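Local coordinates for nisin immunity protein (Lactococcus lactis subsp. lactis, PDB 5XHB), which helps protect the nisin-producing bacterium against nisin supplied from outside, as a membrane-associated lipoprotein of the immunity system, at residues I132-V146 and F211-V225. Numbering follows the deposited sequence.
Sequences IDYMGNIYSISDTTV and FAVEINDDFKLATKV. With SO4 (sulfate ion), chain B.
Tyr139 and Phe211 meet where two beta hairpins, 132-145 and 211-224, join through strands 137-145 and 218-224 in the seven-stranded antiparallel sheet of the Spa1 C-terminal family region. Packing is tight on the face carrying Tyr139, Ile141 and Ala222. Phe211 brings CE2 over one face of the Tyr139 ring, 3.5 Å from CG, the ring planes inclined at 55°; across the opposite face the exposed Lys224 chain runs more loosely, its CB 3.6 Å from Tyr139 CE2. Ile132 slides CG2 in at the edge of the Phe211 ring, while its CD1 meets Val213 CG2 tip to tip at 3.5 Å, closer than ordinary van der Waals contact. Tyr139 OH reaches the Thr208 carbonyl.

The other face is wetter: a water bridges Ser140 O and Thr223 OG1. Near exposed Asp143, Lys220 NZ salt-bridges to the syn lone pair of Asp218 OD2 at 2.9 Å and, more distantly, to Asp143 OD1 at 3.5 Å. Between the Ile141-Ala222 and Thr145-Lys220 pairs a beta bulge shifts the register by two. Ser142, chi1 70°, tucks OG between its N and carbonyl carbon, accepting from Thr144 N in an ST turn and donating to Leu221 O at 2.7 Å; that carbonyl also takes Ser142 N.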
loop_
_atom_site.group_PDB
_atom_site.type_symbol
_atom_site.label_atom_id
_atom_site.label_comp_id
_atom_site.label_asym_id
_atom_site.label_seq_id
_atom_site.Cartn_x
_atom_site.Cartn_y
_atom_site.Cartn_z
ATOM N N ILE A 132 14.060 3.195 1.035
ATOM C CA ILE A 132 12.943 3.635 1.844
ATOM C C ILE A 132 12.227 2.429 2.422
ATOM O O ILE A 132 12.012 1.439 1.718
ATOM C CB ILE A 132 11.963 4.492 1.018
ATOM C CG1 ILE A 132 12.612 5.846 0.738
ATOM C CG2 ILE A 132 10.643 4.694 1.765
ATOM C CD1 ILE A 132 11.739 6.772 -0.005
ATOM N N ASP A 133 11.891 2.514 3.704
ATOM C CA ASP A 133 11.125 1.468 4.385
ATOM C C ASP A 133 9.634 1.791 4.347
ATOM O O ASP A 133 9.226 2.910 4.677
ATOM C CB ASP A 133 11.562 1.321 5.843
ATOM C CG ASP A 133 13.061 1.122 6.001
ATOM O OD1 ASP A 133 13.740 0.729 5.028
ATOM O OD2 ASP A 133 13.557 1.372 7.115
ATOM N N TYR A 134 8.824 0.809 3.968
ATOM C CA TYR A 134 7.380 0.995 3.923
ATOM C C TYR A 134 6.650 -0.341 4.062
ATOM O O TYR A 134 6.929 -1.288 3.324
ATOM C CB TYR A 134 6.963 1.684 2.618
ATOM C CG TYR A 134 5.461 1.708 2.391
ATOM C CD1 TYR A 134 4.631 2.457 3.214
ATOM C CD2 TYR A 134 4.884 0.988 1.349
ATOM C CE1 TYR A 134 3.261 2.494 3.011
ATOM C CE2 TYR A 134 3.506 1.011 1.139
ATOM C CZ TYR A 134 2.707 1.770 1.973
ATOM O OH TYR A 134 1.348 1.800 1.783
HETATM N N MSE A 135 5.720 -0.410 5.007
HETATM C CA MSE A 135 4.883 -1.608 5.188
HETATM C C MSE A 135 5.684 -2.887 5.398
HETATM O O MSE A 135 5.287 -3.955 4.926
HETATM C CB MSE A 135 3.951 -1.797 3.989
HETATM C CG MSE A 135 2.714 -0.929 4.033
HETATM SE SE MSE A 135 1.526 -1.438 5.505
HETATM C CE MSE A 135 1.064 -3.237 4.856
ATOM N N GLY A 136 6.808 -2.769 6.098
ATOM C CA GLY A 136 7.627 -3.921 6.432
ATOM C C GLY A 136 8.505 -4.362 5.285
ATOM O O GLY A 136 9.178 -5.383 5.368
ATOM N N ASN A 137 8.488 -3.589 4.202
ATOM C CA ASN A 137 9.322 -3.866 3.042
ATOM C C ASN A 137 10.373 -2.766 2.851
ATOM O O ASN A 137 10.257 -1.677 3.408
ATOM C CB ASN A 137 8.470 -3.977 1.771
ATOM C CG ASN A 137 7.384 -5.027 1.879
ATOM O OD1 ASN A 137 7.623 -6.138 2.342
ATOM N ND2 ASN A 137 6.175 -4.672 1.447
ATOM N N ILE A 138 11.384 -3.061 2.047
ATOM C CA ILE A 138 12.443 -2.103 1.747
ATOM C C ILE A 138 12.388 -1.814 0.264
ATOM O O ILE A 138 12.202 -2.727 -0.537
ATOM C CB ILE A 138 13.835 -2.645 2.152
ATOM C CG1 ILE A 138 13.826 -3.012 3.635
ATOM C CG2 ILE A 138 14.931 -1.618 1.860
ATOM C CD1 ILE A 138 15.197 -3.023 4.284
ATOM N N TYR A 139 12.522 -0.540 -0.094
ATOM C CA TYR A 139 12.379 -0.086 -1.468
ATOM C C TYR A 139 13.634 0.614 -1.905
ATOM O O TYR A 139 14.155 1.449 -1.184
ATOM C CB TYR A 139 11.175 0.862 -1.607
ATOM C CG TYR A 139 9.888 0.115 -1.383
ATOM C CD1 TYR A 139 9.441 -0.146 -0.099
ATOM C CD2 TYR A 139 9.141 -0.359 -2.465
ATOM C CE1 TYR A 139 8.282 -0.863 0.121
ATOM C CE2 TYR A 139 7.972 -1.076 -2.261
ATOM C CZ TYR A 139 7.551 -1.325 -0.965
ATOM O OH TYR A 139 6.405 -2.054 -0.737
ATOM N N SER A 140 14.111 0.281 -3.093
ATOM C CA SER A 140 15.288 0.932 -3.638
ATOM C C SER A 140 14.892 2.100 -4.535
ATOM O O SER A 140 14.101 1.918 -5.456
ATOM C CB SER A 140 16.126 -0.076 -4.423
ATOM O OG SER A 140 17.202 0.591 -5.046
ATOM N N ILE A 141 15.433 3.287 -4.248
ATOM C CA ILE A 141 15.205 4.486 -5.057
ATOM C C ILE A 141 16.136 4.465 -6.247
ATOM O O ILE A 141 17.351 4.573 -6.093
ATOM C CB ILE A 141 15.439 5.774 -4.239
ATOM C CG1 ILE A 141 14.535 5.792 -3.004
ATOM C CG2 ILE A 141 15.210 7.023 -5.096
ATOM C CD1 ILE A 141 14.934 6.883 -1.989
ATOM N N SER A 142 15.569 4.309 -7.438
ATOM C CA SER A 142 16.363 4.156 -8.649
ATOM C C SER A 142 16.753 5.504 -9.250
ATOM O O SER A 142 16.389 6.562 -8.728
ATOM C CB SER A 142 15.580 3.349 -9.684
ATOM O OG SER A 142 14.499 4.133 -10.166
ATOM N N ASP A 143 17.473 5.462 -10.368
ATOM C CA ASP A 143 17.742 6.667 -11.141
ATOM C C ASP A 143 16.795 6.748 -12.348
ATOM O O ASP A 143 17.116 7.365 -13.357
ATOM C CB ASP A 143 19.203 6.705 -11.603
ATOM C CG ASP A 143 19.656 8.110 -12.004
ATOM O OD1 ASP A 143 19.048 9.096 -11.532
ATOM O OD2 ASP A 143 20.618 8.235 -12.795
ATOM N N THR A 144 15.627 6.119 -12.228
ATOM C CA THR A 144 14.591 6.184 -13.260
ATOM C C THR A 144 13.554 7.233 -12.909
ATOM O O THR A 144 12.996 7.207 -11.815
ATOM C CB THR A 144 13.889 4.829 -13.430
ATOM O OG1 THR A 144 14.843 3.855 -13.875
ATOM C CG2 THR A 144 12.726 4.934 -14.423
ATOM N N THR A 145 13.308 8.150 -13.839
ATOM C CA THR A 145 12.344 9.233 -13.652
ATOM C C THR A 145 10.928 8.709 -13.747
ATOM O O THR A 145 10.653 7.807 -14.527
ATOM C CB THR A 145 12.522 10.352 -14.706
ATOM O OG1 THR A 145 13.894 10.756 -14.754
ATOM C CG2 THR A 145 11.667 11.568 -14.361
ATOM N N VAL A 146 10.049 9.251 -12.916
ATOM C CA VAL A 146 8.615 9.010 -13.005
ATOM C C VAL A 146 7.980 10.216 -13.668
ATOM O O VAL A 146 8.005 11.303 -13.100
ATOM C CB VAL A 146 7.978 8.796 -11.616
ATOM C CG1 VAL A 146 6.469 8.524 -11.753
ATOM C CG2 VAL A 146 8.652 7.656 -10.913
ATOM N N PHE A 211 6.453 3.147 -5.731
ATOM C CA PHE A 211 5.963 4.505 -5.567
ATOM C C PHE A 211 7.011 5.481 -6.064
ATOM O O PHE A 211 8.107 5.068 -6.457
ATOM C CB PHE A 211 5.585 4.786 -4.111
ATOM C CG PHE A 211 6.646 4.390 -3.107
ATOM C CD1 PHE A 211 7.627 5.291 -2.720
ATOM C CD2 PHE A 211 6.643 3.122 -2.537
ATOM C CE1 PHE A 211 8.603 4.925 -1.796
ATOM C CE2 PHE A 211 7.610 2.746 -1.619
ATOM C CZ PHE A 211 8.596 3.650 -1.248
ATOM N N ALA A 212 6.662 6.766 -6.088
ATOM C CA ALA A 212 7.570 7.786 -6.596
ATOM C C ALA A 212 8.107 8.649 -5.459
ATOM O O ALA A 212 7.353 9.067 -4.585
ATOM C CB ALA A 212 6.866 8.659 -7.628
ATOM N N VAL A 213 9.411 8.891 -5.456
ATOM C CA VAL A 213 10.008 9.736 -4.422
ATOM C C VAL A 213 10.701 10.913 -5.077
ATOM O O VAL A 213 11.510 10.730 -5.982
ATOM C CB VAL A 213 11.040 8.962 -3.562
ATOM C CG1 VAL A 213 11.456 9.816 -2.333
ATOM C CG2 VAL A 213 10.476 7.627 -3.137
ATOM N N GLU A 214 10.377 12.118 -4.625
ATOM C CA GLU A 214 11.045 13.320 -5.088
ATOM C C GLU A 214 12.460 13.382 -4.508
ATOM O O GLU A 214 12.633 13.453 -3.288
ATOM C CB GLU A 214 10.231 14.553 -4.678
ATOM C CG GLU A 214 10.414 15.759 -5.559
ATOM C CD GLU A 214 9.374 16.839 -5.286
ATOM O OE1 GLU A 214 8.791 16.870 -4.168
ATOM O OE2 GLU A 214 9.145 17.664 -6.192
ATOM N N ILE A 215 13.459 13.292 -5.380
ATOM C CA ILE A 215 14.862 13.398 -4.988
ATOM C C ILE A 215 15.431 14.607 -5.698
ATOM O O ILE A 215 15.471 14.630 -6.927
ATOM C CB ILE A 215 15.696 12.165 -5.370
ATOM C CG1 ILE A 215 15.131 10.878 -4.744
ATOM C CG2 ILE A 215 17.152 12.371 -4.968
ATOM C CD1 ILE A 215 15.122 10.877 -3.248
ATOM N N ASN A 216 15.878 15.595 -4.935
ATOM C CA ASN A 216 16.327 16.859 -5.523
ATOM C C ASN A 216 15.235 17.414 -6.442
ATOM O O ASN A 216 14.133 17.692 -5.968
ATOM C CB ASN A 216 17.672 16.646 -6.217
ATOM C CG ASN A 216 18.730 16.163 -5.236
ATOM O OD1 ASN A 216 18.589 16.379 -4.032
ATOM N ND2 ASN A 216 19.761 15.475 -5.729
ATOM N N ASP A 217 15.486 17.533 -7.740
ATOM C CA ASP A 217 14.490 18.164 -8.594
ATOM C C ASP A 217 13.711 17.219 -9.507
ATOM O O ASP A 217 13.162 17.668 -10.515
ATOM C CB ASP A 217 15.148 19.239 -9.461
ATOM C CG ASP A 217 15.682 20.386 -8.636
ATOM O OD1 ASP A 217 14.864 21.125 -8.058
ATOM O OD2 ASP A 217 16.911 20.536 -8.553
ATOM N N ASP A 218 13.649 15.931 -9.197
ATOM C CA ASP A 218 12.667 15.131 -9.929
ATOM C C ASP A 218 12.255 13.860 -9.228
ATOM O O ASP A 218 12.914 13.372 -8.305
ATOM C CB ASP A 218 13.141 14.806 -11.358
ATOM C CG ASP A 218 14.149 13.711 -11.407
ATOM O OD1 ASP A 218 15.078 13.756 -10.573
ATOM O OD2 ASP A 218 14.007 12.807 -12.284
ATOM N N PHE A 219 11.127 13.332 -9.688
ATOM C CA PHE A 219 10.549 12.155 -9.073
ATOM C C PHE A 219 11.235 10.909 -9.598
ATOM O O PHE A 219 11.347 10.717 -10.813
ATOM C CB PHE A 219 9.050 12.112 -9.333
ATOM C CG PHE A 219 8.269 13.023 -8.432
ATOM C CD1 PHE A 219 7.941 12.616 -7.142
ATOM C CD2 PHE A 219 7.878 14.281 -8.864
ATOM C CE1 PHE A 219 7.220 13.458 -6.303
ATOM C CE2 PHE A 219 7.163 15.129 -8.027
ATOM C CZ PHE A 219 6.840 14.714 -6.743
ATOM N N LYS A 220 11.707 10.072 -8.671
ATOM C CA LYS A 220 12.376 8.820 -9.018
ATOM C C LYS A 220 11.528 7.608 -8.635
ATOM O O LYS A 220 10.820 7.633 -7.633
ATOM C CB LYS A 220 13.728 8.722 -8.304
ATOM C CG LYS A 220 14.689 9.863 -8.617
ATOM C CD LYS A 220 15.000 9.934 -10.113
ATOM C CE LYS A 220 16.262 10.789 -10.369
ATOM N NZ LYS A 220 16.368 11.294 -11.770
ATOM N N LEU A 221 11.665 6.532 -9.403
ATOM C CA LEU A 221 10.944 5.293 -9.155
ATOM C C LEU A 221 11.573 4.488 -8.035
ATOM O O LEU A 221 12.779 4.210 -8.063
ATOM C CB LEU A 221 10.907 4.463 -10.446
ATOM C CG LEU A 221 10.503 2.997 -10.287
ATOM C CD1 LEU A 221 9.067 2.928 -9.830
ATOM C CD2 LEU A 221 10.710 2.230 -11.600
ATOM N N ALA A 222 10.757 4.123 -7.047
ATOM C CA ALA A 222 11.171 3.267 -5.945
ATOM C C ALA A 222 10.473 1.921 -6.065
ATOM O O ALA A 222 9.246 1.870 -6.166
ATOM C CB ALA A 222 10.843 3.907 -4.597
ATOM N N THR A 223 11.240 0.833 -6.039
ATOM C CA THR A 223 10.646 -0.497 -6.177
ATOM C C THR A 223 11.112 -1.455 -5.086
ATOM O O THR A 223 12.190 -1.283 -4.530
ATOM C CB THR A 223 10.964 -1.102 -7.553
ATOM O OG1 THR A 223 12.379 -1.126 -7.741
ATOM C CG2 THR A 223 10.344 -0.269 -8.658
ATOM N N LYS A 224 10.296 -2.465 -4.787
ATOM C CA LYS A 224 10.559 -3.357 -3.669
ATOM C C LYS A 224 11.799 -4.194 -3.940
ATOM O O LYS A 224 11.942 -4.773 -5.013
ATOM C CB LYS A 224 9.348 -4.254 -3.388
ATOM C CG LYS A 224 9.646 -5.447 -2.469
ATOM C CD LYS A 224 10.090 -5.021 -1.057
ATOM C CE LYS A 224 11.067 -6.050 -0.413
ATOM N NZ LYS A 224 11.483 -5.781 1.016
ATOM N N VAL A 225 12.722 -4.220 -2.981
ATOM C CA VAL A 225 13.950 -5.000 -3.142
ATOM C C VAL A 225 13.835 -6.340 -2.425
ATOM O O VAL A 225 14.288 -6.488 -1.290
ATOM C CB VAL A 225 15.200 -4.249 -2.619
ATOM C CG1 VAL A 225 16.221 -4.070 -3.737
ATOM C CG2 VAL A 225 14.825 -2.898 -2.037
HETATM S S SO4 B . -1.076 -0.389 -0.944
HETATM O O1 SO4 B . -1.447 0.597 -1.980
HETATM O O2 SO4 B . -0.380 0.283 0.149
HETATM O O3 SO4 B . -2.268 -1.045 -0.408
HETATM O O4 SO4 B . -0.199 -1.368 -1.576
HETATM O O HOH W 1 14.389 0.531 -7.795
#